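Local coordinates for protein enoyl-CoA hydratase subunit I (Geobacillus kaustophilus, PDB 2PBP) that probably acts as a hydro-lyase of the crotonase family, adding water across the double bond of enoyl-CoA thioesters as in fatty-acid beta-oxidation, at residues L185-E188 against E189-L193; F226-K229 against N230-L234. All blocks are in the same frame, centred on the assembly; numbering follows the deposited sequence.

Interaction 1 of 2, residues L185-E188 against E189-L193; sequences LLME and ETMRL
Glu-188 and Arg-192 join one turn apart on the first turns of helix 186-198, which packs against the larger sheet of the crotonase fold, and their charged ends belong to a salt-bridge network with Glu-189. Arg-192 NH2 donates to Glu-188 OE2 at 3.2 Å, and NH1 reaches the same oxygen more weakly. Glu-188 OE2 lies close to the guanidinium plane of Arg-192, at its edge, while the carboxylate itself is turned 79° against that plane and is met from above its own. Both chains leave the helix with CG anti to the backbone N and run alongside each other. Arg-192 NH1 also pairs with Glu-189 OE2 at 2.9 Å. Glu-188 OE2 and Glu-189 OE2 lie 3.6 Å apart, a closeness the shared guanidinium probably makes tolerable, while OE1 of Glu-189 is taken by Arg-179 in a further salt bridge.

The carbonyls of Leu-185, Met-187 and Glu-188 each accept the amide four residues on, Leu-185 O from Glu-189 N at 2.9 Å. Leu-186 O takes two donors, both from Thr-190: the backbone N and the hydroxyl OG1. An alanine in place of Thr-190 is likely to leave Leu-186 O with the amide alone and to open a gap beside Leu-186 CD1 and against the sheet residues Val-54, Ile-99 and Val-121. Met-187 CE comes to 4.4 Å from Met-191 CG; Met-187 touches Thr-56 and Ala-101, and Met-191 touches Val-15 and Ile-17. Thr-190 OG1 lies anti to its own carbonyl carbon (chi1 -58°), which turns it back to Leu-186 O at 2.8 Å, 42° out of the carbonyl plane.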
loop_
_atom_site.group_PDB
_atom_site.type_symbol
_atom_site.label_atom_id
_atom_site.label_comp_id
_atom_site.label_asym_id
_atom_site.label_seq_id
_atom_site.Cartn_x
_atom_site.Cartn_y
_atom_site.Cartn_z
ATOM N N LEU A 185 -12.742 0.784 25.634
ATOM C CA LEU A 185 -13.299 1.307 24.388
ATOM C C LEU A 185 -12.919 0.458 23.178
ATOM O O LEU A 185 -13.425 0.676 22.080
ATOM C CB LEU A 185 -12.811 2.739 24.147
ATOM C CG LEU A 185 -13.208 3.806 25.168
ATOM C CD1 LEU A 185 -12.561 5.137 24.796
ATOM C CD2 LEU A 185 -14.720 3.932 25.204
ATOM N N LEU A 186 -12.033 -0.511 23.383
ATOM C CA LEU A 186 -11.561 -1.363 22.292
ATOM C C LEU A 186 -12.644 -2.006 21.422
ATOM O O LEU A 186 -12.670 -1.798 20.206
ATOM C CB LEU A 186 -10.638 -2.459 22.838
ATOM C CG LEU A 186 -10.144 -3.459 21.785
ATOM C CD1 LEU A 186 -9.355 -2.720 20.709
ATOM C CD2 LEU A 186 -9.290 -4.521 22.444
ATOM N N MET A 187 -13.528 -2.792 22.029
ATOM C CA MET A 187 -14.574 -3.459 21.256
ATOM C C MET A 187 -15.536 -2.479 20.606
ATOM O O MET A 187 -15.919 -2.651 19.447
ATOM C CB MET A 187 -15.349 -4.451 22.129
ATOM C CG MET A 187 -14.551 -5.696 22.488
ATOM S SD MET A 187 -13.760 -6.455 21.039
ATOM C CE MET A 187 -15.177 -7.069 20.153
ATOM N N GLU A 188 -15.929 -1.452 21.352
ATOM C CA GLU A 188 -16.843 -0.448 20.826
ATOM C C GLU A 188 -16.244 0.198 19.582
ATOM O O GLU A 188 -16.906 0.317 18.546
ATOM C CB GLU A 188 -17.101 0.628 21.878
ATOM C CG GLU A 188 -17.982 1.760 21.397
ATOM C CD GLU A 188 -17.969 2.938 22.350
ATOM O OE1 GLU A 188 -18.200 2.723 23.556
ATOM O OE2 GLU A 188 -17.730 4.074 21.891
ATOM N N GLU A 189 -14.986 0.617 19.687
ATOM C CA GLU A 189 -14.310 1.253 18.563
ATOM C C GLU A 189 -14.105 0.290 17.397
ATOM O O GLU A 189 -14.303 0.662 16.241
ATOM C CB GLU A 189 -12.959 1.822 19.006
ATOM C CG GLU A 189 -13.072 3.015 19.949
ATOM C CD GLU A 189 -13.788 4.196 19.314
ATOM O OE1 GLU A 189 -13.401 4.591 18.195
ATOM O OE2 GLU A 189 -14.732 4.732 19.934
ATOM N N THR A 190 -13.707 -0.942 17.697
ATOM C CA THR A 190 -13.482 -1.935 16.647
ATOM C C THR A 190 -14.779 -2.257 15.907
ATOM O O THR A 190 -14.795 -2.337 14.681
ATOM C CB THR A 190 -12.899 -3.248 17.217
ATOM O OG1 THR A 190 -11.668 -2.971 17.896
ATOM C CG2 THR A 190 -12.626 -4.240 16.091
ATOM N N MET A 191 -15.865 -2.439 16.652
ATOM C CA MET A 191 -17.147 -2.752 16.031
ATOM C C MET A 191 -17.670 -1.583 15.200
ATOM O O MET A 191 -18.344 -1.784 14.188
ATOM C CB MET A 191 -18.173 -3.148 17.094
ATOM C CG MET A 191 -17.858 -4.468 17.785
ATOM S SD MET A 191 -17.689 -5.843 16.615
ATOM C CE MET A 191 -19.376 -5.968 16.000
ATOM N N ARG A 192 -17.368 -0.362 15.627
ATOM C CA ARG A 192 -17.806 0.805 14.876
ATOM C C ARG A 192 -17.075 0.817 13.538
ATOM O O ARG A 192 -17.673 1.070 12.491
ATOM C CB ARG A 192 -17.501 2.087 15.650
ATOM C CG ARG A 192 -17.928 3.351 14.932
ATOM C CD ARG A 192 -17.961 4.537 15.883
ATOM N NE ARG A 192 -18.883 4.308 16.992
ATOM C CZ ARG A 192 -18.507 4.147 18.256
ATOM N NH1 ARG A 192 -17.222 4.190 18.578
ATOM N NH2 ARG A 192 -19.416 3.940 19.200
ATOM N N LEU A 193 -15.777 0.533 13.580
ATOM C CA LEU A 193 -14.959 0.495 12.373
ATOM C C LEU A 193 -15.443 -0.617 11.443
ATOM O O LEU A 193 -15.605 -0.407 10.238
ATOM C CB LEU A 193 -13.488 0.257 12.734
ATOM C CG LEU A 193 -12.537 -0.003 11.564
ATOM C CD1 LEU A 193 -12.504 1.210 10.639
ATOM C CD2 LEU A 193 -11.145 -0.311 12.100
#

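Interaction 2 of 2, residues F226-K229 against N230-L234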
loop_
_atom_site.group_PDB
_atom_site.type_symbol
_atom_site.label_atom_id
_atom_site.label_comp_id
_atom_site.label_asym_id
_atom_site.label_seq_id
_atom_site.Cartn_x
_atom_site.Cartn_y
_atom_site.Cartn_z
ATOM N N PHE A 226 -2.504 -7.746 -12.416
ATOM C CA PHE A 226 -3.541 -8.441 -11.659
ATOM C C PHE A 226 -4.586 -7.428 -11.197
ATOM O O PHE A 226 -5.788 -7.658 -11.307
ATOM C CB PHE A 226 -2.924 -9.138 -10.442
ATOM C CG PHE A 226 -3.906 -9.957 -9.649
ATOM C CD1 PHE A 226 -4.113 -11.303 -9.945
ATOM C CD2 PHE A 226 -4.638 -9.379 -8.619
ATOM C CE1 PHE A 226 -5.041 -12.062 -9.220
ATOM C CE2 PHE A 226 -5.567 -10.125 -7.891
ATOM C CZ PHE A 226 -5.768 -11.467 -8.193
ATOM N N GLU A 227 -4.107 -6.306 -10.675
ATOM C CA GLU A 227 -4.972 -5.243 -10.181
ATOM C C GLU A 227 -6.054 -4.838 -11.186
ATOM O O GLU A 227 -7.241 -4.783 -10.845
ATOM C CB GLU A 227 -4.113 -4.029 -9.831
ATOM C CG GLU A 227 -4.873 -2.833 -9.291
ATOM C CD GLU A 227 -4.004 -1.594 -9.291
ATOM O OE1 GLU A 227 -3.579 -1.190 -10.391
ATOM O OE2 GLU A 227 -3.738 -1.030 -8.205
ATOM N N ARG A 228 -5.653 -4.561 -12.422
ATOM C CA ARG A 228 -6.615 -4.140 -13.438
ATOM C C ARG A 228 -7.645 -5.210 -13.799
ATOM O O ARG A 228 -8.753 -4.878 -14.228
ATOM C CB ARG A 228 -5.886 -3.639 -14.695
ATOM C CG ARG A 228 -5.071 -4.676 -15.444
ATOM C CD ARG A 228 -4.124 -4.006 -16.436
ATOM N NE ARG A 228 -3.169 -3.136 -15.753
ATOM C CZ ARG A 228 -2.131 -2.542 -16.336
ATOM N NH1 ARG A 228 -1.898 -2.717 -17.633
ATOM N NH2 ARG A 228 -1.327 -1.764 -15.620
ATOM N N LYS A 229 -7.295 -6.484 -13.634
ATOM C CA LYS A 229 -8.247 -7.553 -13.924
ATOM C C LYS A 229 -9.382 -7.463 -12.904
ATOM O O LYS A 229 -10.555 -7.634 -13.247
ATOM C CB LYS A 229 -7.574 -8.931 -13.846
ATOM C CG LYS A 229 -6.676 -9.243 -15.035
ATOM C CD LYS A 229 -7.489 -9.349 -16.323
ATOM C CE LYS A 229 -6.592 -9.536 -17.535
ATOM N NZ LYS A 229 -7.368 -9.861 -18.756
ATOM N N ASN A 230 -9.031 -7.194 -11.648
ATOM C CA ASN A 230 -10.041 -7.051 -10.605
ATOM C C ASN A 230 -10.860 -5.791 -10.877
ATOM O O ASN A 230 -12.062 -5.757 -10.618
ATOM C CB ASN A 230 -9.394 -6.997 -9.212
ATOM C CG ASN A 230 -9.205 -8.385 -8.607
ATOM O OD1 ASN A 230 -9.551 -9.391 -9.229
ATOM N ND2 ASN A 230 -8.663 -8.444 -7.389
ATOM N N PHE A 231 -10.206 -4.759 -11.405
ATOM C CA PHE A 231 -10.896 -3.515 -11.749
ATOM C C PHE A 231 -11.976 -3.843 -12.792
ATOM O O PHE A 231 -13.127 -3.421 -12.669
ATOM C CB PHE A 231 -9.900 -2.510 -12.343
ATOM C CG PHE A 231 -10.510 -1.175 -12.695
ATOM C CD1 PHE A 231 -10.671 -0.190 -11.727
ATOM C CD2 PHE A 231 -10.917 -0.902 -14.001
ATOM C CE1 PHE A 231 -11.227 1.050 -12.051
ATOM C CE2 PHE A 231 -11.474 0.334 -14.335
ATOM C CZ PHE A 231 -11.627 1.313 -13.357
ATOM N N TYR A 232 -11.598 -4.598 -13.822
ATOM C CA TYR A 232 -12.548 -4.975 -14.869
ATOM C C TYR A 232 -13.729 -5.733 -14.280
ATOM O O TYR A 232 -14.888 -5.470 -14.618
ATOM C CB TYR A 232 -11.903 -5.890 -15.918
ATOM C CG TYR A 232 -10.766 -5.304 -16.726
ATOM C CD1 TYR A 232 -10.461 -3.942 -16.681
ATOM C CD2 TYR A 232 -10.008 -6.121 -17.565
ATOM C CE1 TYR A 232 -9.424 -3.409 -17.459
ATOM C CE2 TYR A 232 -8.975 -5.602 -18.344
ATOM C CZ TYR A 232 -8.687 -4.247 -18.285
ATOM O OH TYR A 232 -7.665 -3.742 -19.061
ATOM N N LEU A 233 -13.423 -6.690 -13.407
ATOM C CA LEU A 233 -14.444 -7.526 -12.784
ATOM C C LEU A 233 -15.475 -6.761 -11.973
ATOM O O LEU A 233 -16.650 -7.133 -11.956
ATOM C CB LEU A 233 -13.786 -8.597 -11.907
ATOM C CG LEU A 233 -13.191 -9.778 -12.682
ATOM C CD1 LEU A 233 -12.378 -10.671 -11.746
ATOM C CD2 LEU A 233 -14.320 -10.567 -13.340
ATOM N N LEU A 234 -15.053 -5.697 -11.300
ATOM C CA LEU A 234 -15.998 -4.925 -10.506
ATOM C C LEU A 234 -17.067 -4.262 -11.371
ATOM O O LEU A 234 -18.147 -3.937 -10.881
ATOM C CB LEU A 234 -15.261 -3.888 -9.648
ATOM C CG LEU A 234 -14.461 -4.500 -8.488
ATOM C CD1 LEU A 234 -13.732 -3.401 -7.728
ATOM C CD2 LEU A 234 -15.398 -5.256 -7.542
#
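Helix 220-234 lines the interface with the second subunit, and within it Phe-226 meets Asn-230 one turn on. Phe-226 CE2 comes to 3.6 Å from Asn-230 ND2; the ring and amide planes are 67° apart. With CG anti to the backbone N (chi1 -176°), the end of the Phe-226 ring is brought close to the Asn-230 amide, and the ring also makes a cation-pi contact with Lys-214. Asn-230 ND2 is held by Leu-207 O and Glu-210 OE1, so this buried amide bridges to helix 202-217, the preceding arm of what is a helical hairpin in the C-terminal part of the crotonase fold. Beneath the side chains run ordinary helical bonds: Asn-230 N donates to Phe-226 O at 3.3 Å, and Leu-233 N to Lys-229 O at 3.0 Å. Tyr-232 N donates to Arg-228 O at 2.9 Å. The same Arg-228 O sits over one face of the Tyr-232 ring, displaced from its centre, 3.1 Å from Tyr-232 CD1. The charged side chains of this flank turn to the second subunit: Arg-228 to Asp-89 and Lys-229 to Glu-80 of that subunit, both as salt bridges, while the Glu-227 carboxylate accepts from Thr-144 and Gly-142 there. Phe-231 meets Phe-85 of the second subunit edge-to-face.

In the fold
From the N terminus, the chain alternates between strands of the two sheets and intervening helices before strand 179-181, the last of the larger sheet, leads into the helix of interaction 1. Helix 202-217 then leads to helix 220-234, which carries interaction 2. Each contact spans a single stretch of helix and closes no long loop; the two are in series, neither nested nor crossed, with centres about 32 Å apart and nearest atoms about 18 Å apart. They do not touch. Residues 185-193 fasten their helix to the sheet within one subunit, whereas 226-234 tie the later helix both to its hairpin partner 202-217 and to the second subunit.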